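Local coordinates for enoyl-CoA hydratase/isomerase family protein (Bacillus anthracis, PDB 3KQF) that probably catalyses the reversible hydration of enoyl-CoA thioesters to 3-hydroxyacyl-CoA, as a member of the crotonase superfamily, at residues Leu7-Pro17 with Ser23-Leu37. Numbering follows the deposited sequence. Where two conformers were deposited one is given.
Sequences LQNISVDYATP and SLNRERQANSLSLAL
Asn9 sits between Arg26 and the first turn of helix 35-49. Its side chain runs alongside that of Arg26, both pointing the same way but with amide and guanidinium planes nearly perpendicular (89°), and OD1 lies 3.6 Å from Arg26 CD. On the helix side, Asn9 CB meets Leu37 CB at 3.8 Å, while ND2 rests near the methyl of Ala36. A water that donates to Asn9 OD1 also lies 2.6 Å from Ser34 OG, the N-cap oxygen that accepts from Leu37 N. The guanidinium of Arg26, on a chain bent at chi3, lies with Ser34 OG over one face, toward the rim, and Gln29 CB over the centre of the other. Ser32 O, in the guanidinium plane, accepts from NH1, which also forms a salt bridge with Asp72.

Asn9 and Arg26 lie just past the open end of the 10-24 hairpin, whose strand 10-13 edges the main mixed sheet of this crotonase-type fold. Ser11 and Ser23 form an antiparallel hydrogen-bonded pair, Ser11 N donating to Ser23 O and Ser23 N to Ser11 O, both at 2.9 Å; Ile10 and Leu24 follow as a non-hydrogen-bonded pair. Beyond them Asn25 N donates to Asn9 O at 2.7 Å, tilted 34° from the carbonyl plane.

On the Ile10-Leu24 face, Ile10 and Leu37 cross at about a right angle; in the conformer described, Ile10 CG2 is 4.0 Å from Leu37 CG. Next to Ser11, Asn25 has CG anti to the backbone N (chi1 -167°), and ND2 reaches a water that donates to the carbonyls of Leu7 and Ile10.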
ATOM      1  N   LEU A   7       7.573 -28.574  26.905  1.00 29.87           N
ATOM      2  CA  LEU A   7       7.008 -28.234  25.569  1.00 29.13           C
ATOM      3  C   LEU A   7       7.238 -29.384  24.594  1.00 28.91           C
ATOM      4  O   LEU A   7       8.379 -29.813  24.393  1.00 29.92           O
ATOM      5  CB  LEU A   7       7.671 -26.972  25.027  1.00 29.79           C
ATOM      6  CG  LEU A   7       7.502 -25.689  25.830  1.00 30.10           C
ATOM      7  CD1 LEU A   7       8.378 -24.609  25.221  1.00 30.68           C
ATOM      8  CD2 LEU A   7       6.037 -25.257  25.874  1.00 31.31           C
ATOM      9  N   GLN A   8       6.165 -29.882  23.989  1.00 27.12           N
ATOM     10  CA  GLN A   8       6.268 -30.994  23.052  1.00 26.77           C
ATOM     11  C   GLN A   8       6.022 -30.627  21.592  1.00 25.34           C
ATOM     12  O   GLN A   8       6.492 -31.323  20.699  1.00 26.06           O
ATOM     13  CB  GLN A   8       5.284 -32.106  23.439  1.00 27.51           C
ATOM     14  CG  GLN A   8       5.550 -32.760  24.786  1.00 30.86           C
ATOM     15  CD  GLN A   8       4.690 -33.991  25.006  1.00 32.35           C
ATOM     16  OE1 GLN A   8       3.848 -34.331  24.174  1.00 32.63           O
ATOM     17  NE2 GLN A   8       4.903 -34.672  26.129  1.00 35.66           N
ATOM     18  N   ASN A   9       5.272 -29.554  21.352  1.00 22.82           N
ATOM     19  CA  ASN A   9       4.913 -29.148  19.999  1.00 21.76           C
ATOM     20  C   ASN A   9       5.704 -27.944  19.469  1.00 21.73           C
ATOM     21  O   ASN A   9       5.615 -27.624  18.284  1.00 20.57           O
ATOM     22  CB  ASN A   9       3.411 -28.857  19.949  1.00 21.18           C
ATOM     23  CG  ASN A   9       2.573 -30.111  20.198  1.00 23.71           C
ATOM     24  OD1 ASN A   9       2.588 -31.047  19.398  1.00 20.63           O
ATOM     25  ND2 ASN A   9       1.832 -30.122  21.296  1.00 23.93           N
ATOM     26  N   ILE A  10       6.438 -27.267  20.344  0.60 22.24           N
ATOM     27  CA  ILE A  10       7.299 -26.167  19.915  0.60 22.17           C
ATOM     28  C   ILE A  10       8.640 -26.265  20.639  0.60 22.27           C
ATOM     29  O   ILE A  10       8.781 -26.999  21.620  0.60 21.20           O
ATOM     30  CB  ILE A  10       6.684 -24.779  20.152  0.60 22.45           C
ATOM     31  CG1 ILE A  10       6.550 -24.483  21.642  0.60 21.69           C
ATOM     32  CG2 ILE A  10       5.325 -24.636  19.442  0.60 23.68           C
ATOM     33  CD1 ILE A  10       5.990 -23.101  21.900  0.60 20.00           C
ATOM     34  N   SER A  11       9.620 -25.538  20.120  1.00 21.94           N
ATOM     35  CA  SER A  11      10.960 -25.485  20.690  1.00 22.67           C
ATOM     36  C   SER A  11      11.257 -24.016  20.922  1.00 21.82           C
ATOM     37  O   SER A  11      10.869 -23.178  20.116  1.00 20.05           O
ATOM     38  CB  SER A  11      11.994 -26.050  19.715  1.00 23.88           C
ATOM     39  OG  SER A  11      11.744 -27.406  19.415  1.00 27.64           O
ATOM     40  N   VAL A  12      11.893 -23.688  22.040  1.00 20.58           N
ATOM     41  CA  VAL A  12      12.253 -22.291  22.308  1.00 20.73           C
ATOM     42  C   VAL A  12      13.751 -22.262  22.541  1.00 20.71           C
ATOM     43  O   VAL A  12      14.256 -23.039  23.344  1.00 18.78           O
ATOM     44  CB  VAL A  12      11.532 -21.727  23.536  1.00 22.19           C
ATOM     45  CG1 VAL A  12      11.985 -20.294  23.810  1.00 24.07           C
ATOM     46  CG2 VAL A  12      10.040 -21.760  23.345  1.00 21.32           C
ATOM     47  N   ASP A  13      14.462 -21.400  21.815  1.00 19.58           N
ATOM     48  CA  ASP A  13      15.916 -21.303  21.951  1.00 20.15           C
ATOM     49  C   ASP A  13      16.384 -19.860  22.177  1.00 20.40           C
ATOM     50  O   ASP A  13      16.143 -18.967  21.330  1.00 16.32           O
ATOM     51  CB  ASP A  13      16.610 -21.889  20.725  1.00 20.86           C
ATOM     52  CG  ASP A  13      18.133 -21.923  20.863  1.00 25.07           C
ATOM     53  OD1 ASP A  13      18.661 -21.753  21.989  1.00 30.38           O
ATOM     54  OD2 ASP A  13      18.809 -22.134  19.837  1.00 29.79           O
ATOM     55  N   TYR A  14      17.043 -19.665  23.325  1.00 21.07           N
ATOM     56  CA  TYR A  14      17.620 -18.388  23.762  1.00 23.28           C
ATOM     57  C   TYR A  14      19.142 -18.403  23.607  1.00 23.75           C
ATOM     58  O   TYR A  14      19.850 -17.732  24.357  1.00 25.26           O
ATOM     59  CB  TYR A  14      17.328 -18.142  25.255  1.00 23.40           C
ATOM     60  CG  TYR A  14      15.896 -17.843  25.610  1.00 24.11           C
ATOM     61  CD1 TYR A  14      15.001 -18.863  25.886  1.00 22.19           C
ATOM     62  CD2 TYR A  14      15.454 -16.525  25.729  1.00 24.46           C
ATOM     63  CE1 TYR A  14      13.688 -18.585  26.225  1.00 24.65           C
ATOM     64  CE2 TYR A  14      14.147 -16.240  26.075  1.00 24.68           C
ATOM     65  CZ  TYR A  14      13.272 -17.272  26.329  1.00 25.39           C
ATOM     66  OH  TYR A  14      11.969 -16.990  26.661  1.00 28.48           O
ATOM     67  N   ALA A  15      19.649 -19.174  22.652  1.00 25.74           N
ATOM     68  CA  ALA A  15      21.088 -19.286  22.440  1.00 26.72           C
ATOM     69  C   ALA A  15      21.729 -17.930  22.176  1.00 26.65           C
ATOM     70  O   ALA A  15      22.752 -17.607  22.768  1.00 26.23           O
ATOM     71  CB  ALA A  15      21.392 -20.255  21.286  1.00 27.66           C
ATOM     72  N   THR A  16      21.102 -17.142  21.301  1.00 25.87           N
ATOM     73  CA  THR A  16      21.616 -15.835  20.920  1.00 25.03           C
ATOM     74  C   THR A  16      21.139 -14.747  21.892  1.00 24.15           C
ATOM     75  O   THR A  16      19.931 -14.582  22.090  1.00 22.95           O
ATOM     76  CB  THR A  16      21.146 -15.487  19.501  1.00 26.87           C
ATOM     77  OG1 THR A  16      21.408 -16.600  18.628  1.00 27.19           O
ATOM     78  CG2 THR A  16      21.849 -14.222  18.987  1.00 25.99           C
ATOM     79  N   PRO A  17      22.080 -13.994  22.489  1.00 21.99           N
ATOM     80  CA  PRO A  17      21.729 -12.925  23.447  1.00 21.56           C
ATOM     81  C   PRO A  17      20.696 -11.908  22.926  1.00 19.81           C
ATOM     82  O   PRO A  17      20.807 -11.438  21.786  1.00 20.47           O
ATOM     83  CB  PRO A  17      23.065 -12.235  23.700  1.00 21.94           C
ATOM     84  CG  PRO A  17      24.081 -13.284  23.453  1.00 21.59           C
ATOM     85  CD  PRO A  17      23.542 -14.166  22.380  1.00 23.48           C
ATOM     86  N   SER A  23      10.384 -22.284  17.431  1.00 17.12           N
ATOM     87  CA  SER A  23      10.232 -23.158  16.272  1.00 18.42           C
ATOM     88  C   SER A  23       9.022 -24.083  16.402  1.00 20.05           C
ATOM     89  O   SER A  23       8.928 -24.855  17.374  1.00 20.07           O
ATOM     90  CB  SER A  23      11.482 -24.026  16.092  1.00 19.22           C
ATOM     91  OG  SER A  23      12.667 -23.270  16.008  1.00 20.87           O
ATOM     92  N   LEU A  24       8.090 -24.018  15.450  1.00 18.72           N
ATOM     93  CA  LEU A  24       6.972 -24.967  15.453  1.00 20.86           C
ATOM     94  C   LEU A  24       7.649 -26.329  15.285  1.00 20.23           C
ATOM     95  O   LEU A  24       8.501 -26.490  14.413  1.00 21.58           O
ATOM     96  CB  LEU A  24       5.966 -24.690  14.337  1.00 19.28           C
ATOM     97  CG  LEU A  24       5.344 -23.296  14.294  1.00 20.86           C
ATOM     98  CD1 LEU A  24       4.324 -23.206  13.175  1.00 20.95           C
ATOM     99  CD2 LEU A  24       4.692 -22.910  15.623  1.00 23.40           C
ATOM    100  N   ASN A  25       7.276 -27.298  16.117  1.00 20.41           N
ATOM    101  CA  ASN A  25       7.942 -28.599  16.138  1.00 21.25           C
ATOM    102  C   ASN A  25       7.022 -29.813  15.988  1.00 20.36           C
ATOM    103  O   ASN A  25       6.917 -30.650  16.890  1.00 20.23           O
ATOM    104  CB  ASN A  25       8.748 -28.723  17.440  1.00 21.71           C
ATOM    105  CG  ASN A  25       9.719 -29.891  17.423  1.00 25.56           C
ATOM    106  OD1 ASN A  25      10.232 -30.279  16.367  1.00 27.49           O
ATOM    107  ND2 ASN A  25      10.000 -30.447  18.606  1.00 30.07           N
ATOM    108  N   ARG A  26       6.381 -29.900  14.829  1.00 18.12           N
ATOM    109  CA  ARG A  26       5.524 -31.004  14.476  1.00 18.83           C
ATOM    110  C   ARG A  26       5.845 -31.367  13.028  1.00 18.28           C
ATOM    111  O   ARG A  26       4.969 -31.341  12.175  1.00 17.28           O
ATOM    112  CB  ARG A  26       4.053 -30.617  14.602  1.00 18.60           C
ATOM    113  CG  ARG A  26       3.600 -30.177  15.975  1.00 18.26           C
ATOM    114  CD  ARG A  26       2.072 -30.067  15.952  1.00 17.98           C
ATOM    115  NE  ARG A  26       1.454 -31.387  15.873  1.00 19.69           N
ATOM    116  CZ  ARG A  26       0.285 -31.662  15.303  1.00 19.76           C
ATOM    117  NH1 ARG A  26      -0.411 -30.715  14.665  1.00 20.91           N
ATOM    118  NH2 ARG A  26      -0.168 -32.914  15.315  1.00 20.14           N
ATOM    119  N   GLU A  27       7.110 -31.699  12.756  1.00 19.05           N
ATOM    120  CA  GLU A  27       7.549 -32.014  11.380  1.00 19.78           C
ATOM    121  C   GLU A  27       6.700 -33.054  10.650  1.00 20.05           C
ATOM    122  O   GLU A  27       6.372 -32.858   9.474  1.00 18.10           O
ATOM    123  CB  GLU A  27       9.018 -32.463  11.325  1.00 21.33           C
ATOM    124  CG  GLU A  27      10.024 -31.416  11.695  1.00 21.79           C
ATOM    125  CD  GLU A  27      11.466 -31.911  11.533  1.00 24.39           C
ATOM    126  OE1 GLU A  27      11.759 -32.654  10.564  1.00 21.55           O
ATOM    127  OE2 GLU A  27      12.304 -31.538  12.375  1.00 28.25           O
ATOM    128  N   ARG A  28       6.367 -34.159  11.328  1.00 20.53           N
ATOM    129  CA  ARG A  28       5.543 -35.227  10.726  1.00 21.88           C
ATOM    130  C   ARG A  28       4.198 -34.712  10.245  1.00 20.70           C
ATOM    131  O   ARG A  28       3.601 -35.275   9.321  1.00 21.75           O
ATOM    132  CB  ARG A  28       5.241 -36.363  11.719  1.00 22.03           C
ATOM    133  CG  ARG A  28       6.405 -37.205  12.162  1.00 27.03           C
ATOM    134  CD  ARG A  28       5.918 -38.341  13.080  1.00 30.78           C
ATOM    135  NE  ARG A  28       5.116 -39.354  12.378  1.00 33.38           N
ATOM    136  CZ  ARG A  28       4.571 -40.427  12.961  1.00 36.32           C
ATOM    137  NH1 ARG A  28       4.709 -40.631  14.267  1.00 38.16           N
ATOM    138  NH2 ARG A  28       3.871 -41.298  12.239  1.00 33.99           N
ATOM    139  N   GLN A  29       3.702 -33.675  10.910  1.00 20.18           N
ATOM    140  CA  GLN A  29       2.408 -33.091  10.581  1.00 19.51           C
ATOM    141  C   GLN A  29       2.536 -31.762   9.799  1.00 19.32           C
ATOM    142  O   GLN A  29       1.599 -30.974   9.755  1.00 18.47           O
ATOM    143  CB  GLN A  29       1.592 -32.893  11.870  1.00 20.49           C
ATOM    144  CG  GLN A  29       1.277 -34.197  12.680  1.00 20.78           C
ATOM    145  CD  GLN A  29       2.373 -34.658  13.662  1.00 26.02           C
ATOM    146  OE1 GLN A  29       3.399 -33.995  13.856  1.00 28.49           O
ATOM    147  NE2 GLN A  29       2.134 -35.804  14.303  1.00 27.25           N
ATOM    148  N   ALA A  30       3.697 -31.523   9.180  1.00 18.54           N
ATOM    149  CA  ALA A  30       3.934 -30.281   8.409  1.00 18.40           C
ATOM    150  C   ALA A  30       3.745 -29.025   9.278  1.00 17.55           C
ATOM    151  O   ALA A  30       3.351 -27.956   8.797  1.00 17.94           O
ATOM    152  CB  ALA A  30       3.040 -30.238   7.161  1.00 18.59           C
ATOM    153  N   ASN A  31       4.025 -29.167  10.570  1.00 17.58           N
ATOM    154  CA  ASN A  31       3.921 -28.061  11.500  1.00 17.59           C
ATOM    155  C   ASN A  31       2.555 -27.392  11.528  1.00 18.34           C
ATOM    156  O   ASN A  31       2.453 -26.173  11.718  1.00 19.01           O
ATOM    157  CB  ASN A  31       5.029 -27.061  11.188  1.00 18.11           C
ATOM    158  CG  ASN A  31       6.384 -27.618  11.522  1.00 19.81           C
ATOM    159  OD1 ASN A  31       6.512 -28.373  12.488  1.00 19.49           O
ATOM    160  ND2 ASN A  31       7.400 -27.252  10.751  1.00 19.01           N
ATOM    161  N   SER A  32       1.508 -28.200  11.355  1.00 18.26           N
ATOM    162  CA  SER A  32       0.148 -27.695  11.394  1.00 18.30           C
ATOM    163  C   SER A  32      -0.224 -27.267  12.805  1.00 18.61           C
ATOM    164  O   SER A  32       0.299 -27.785  13.807  1.00 18.89           O
ATOM    165  CB  SER A  32      -0.856 -28.712  10.848  1.00 18.50           C
ATOM    166  OG  SER A  32      -0.956 -29.868  11.667  1.00 18.55           O
ATOM    167  N   LEU A  33      -1.163 -26.338  12.884  1.00 19.11           N
ATOM    168  CA  LEU A  33      -1.571 -25.761  14.161  1.00 19.57           C
ATOM    169  C   LEU A  33      -2.668 -26.530  14.881  1.00 20.35           C
ATOM    170  O   LEU A  33      -3.857 -26.309  14.636  1.00 20.20           O
ATOM    171  CB  LEU A  33      -2.031 -24.317  13.911  1.00 19.76           C
ATOM    172  CG  LEU A  33      -1.021 -23.405  13.199  1.00 19.77           C
ATOM    173  CD1 LEU A  33      -1.721 -22.128  12.707  1.00 18.55           C
ATOM    174  CD2 LEU A  33       0.189 -23.072  14.067  1.00 19.93           C
ATOM    175  N   SER A  34      -2.276 -27.463  15.752  1.00 19.34           N
ATOM    176  CA  SER A  34      -3.239 -28.191  16.544  1.00 19.24           C
ATOM    177  C   SER A  34      -3.578 -27.332  17.761  1.00 18.47           C
ATOM    178  O   SER A  34      -2.824 -26.411  18.107  1.00 17.35           O
ATOM    179  CB  SER A  34      -2.663 -29.531  17.006  1.00 20.37           C
ATOM    180  OG  SER A  34      -1.462 -29.343  17.730  1.00 19.23           O
ATOM    181  N   LEU A  35      -4.696 -27.624  18.420  1.00 17.43           N
ATOM    182  CA  LEU A  35      -5.058 -26.868  19.613  1.00 18.15           C
ATOM    183  C   LEU A  35      -3.969 -27.013  20.674  1.00 18.03           C
ATOM    184  O   LEU A  35      -3.674 -26.073  21.392  1.00 18.06           O
ATOM    185  CB  LEU A  35      -6.419 -27.306  20.172  1.00 17.82           C
ATOM    186  CG  LEU A  35      -7.608 -27.127  19.212  1.00 19.23           C
ATOM    187  CD1 LEU A  35      -8.911 -27.544  19.863  1.00 20.95           C
ATOM    188  CD2 LEU A  35      -7.698 -25.683  18.746  1.00 24.96           C
ATOM    189  N   ALA A  36      -3.361 -28.192  20.764  1.00 19.51           N
ATOM    190  CA  ALA A  36      -2.288 -28.413  21.749  1.00 19.88           C
ATOM    191  C   ALA A  36      -1.083 -27.506  21.462  1.00 20.53           C
ATOM    192  O   ALA A  36      -0.517 -26.894  22.384  1.00 19.67           O
ATOM    193  CB  ALA A  36      -1.882 -29.888  21.788  1.00 19.74           C
ATOM    194  N   LEU A  37      -0.703 -27.396  20.189  1.00 19.23           N
ATOM    195  CA  LEU A  37       0.402 -26.509  19.802  1.00 19.69           C
ATOM    196  C   LEU A  37       0.048 -25.053  20.091  1.00 19.32           C
ATOM    197  O   LEU A  37       0.871 -24.306  20.625  1.00 18.79           O
ATOM    198  CB  LEU A  37       0.776 -26.693  18.329  1.00 18.76           C
ATOM    199  CG  LEU A  37       1.843 -25.751  17.729  1.00 18.40           C
ATOM    200  CD1 LEU A  37       2.524 -26.385  16.514  1.00 19.60           C
ATOM    201  CD2 LEU A  37       1.245 -24.388  17.342  1.00 17.26           C
TER
HETATM  202  O   HOH W   1       9.326 -29.899  21.412  1.00 45.61           O
HETATM  203  O   HOH W   2       5.793 -32.499  18.469  1.00 26.03           O
HETATM  204  O   HOH W   3       3.028 -33.588  17.244  1.00 22.74           O
HETATM  205  O   HOH W   4      -0.288 -31.442  18.745  1.00 22.81           O
HETATM  206  O   HOH W   5      13.759 -22.843  18.339  1.00 25.11           O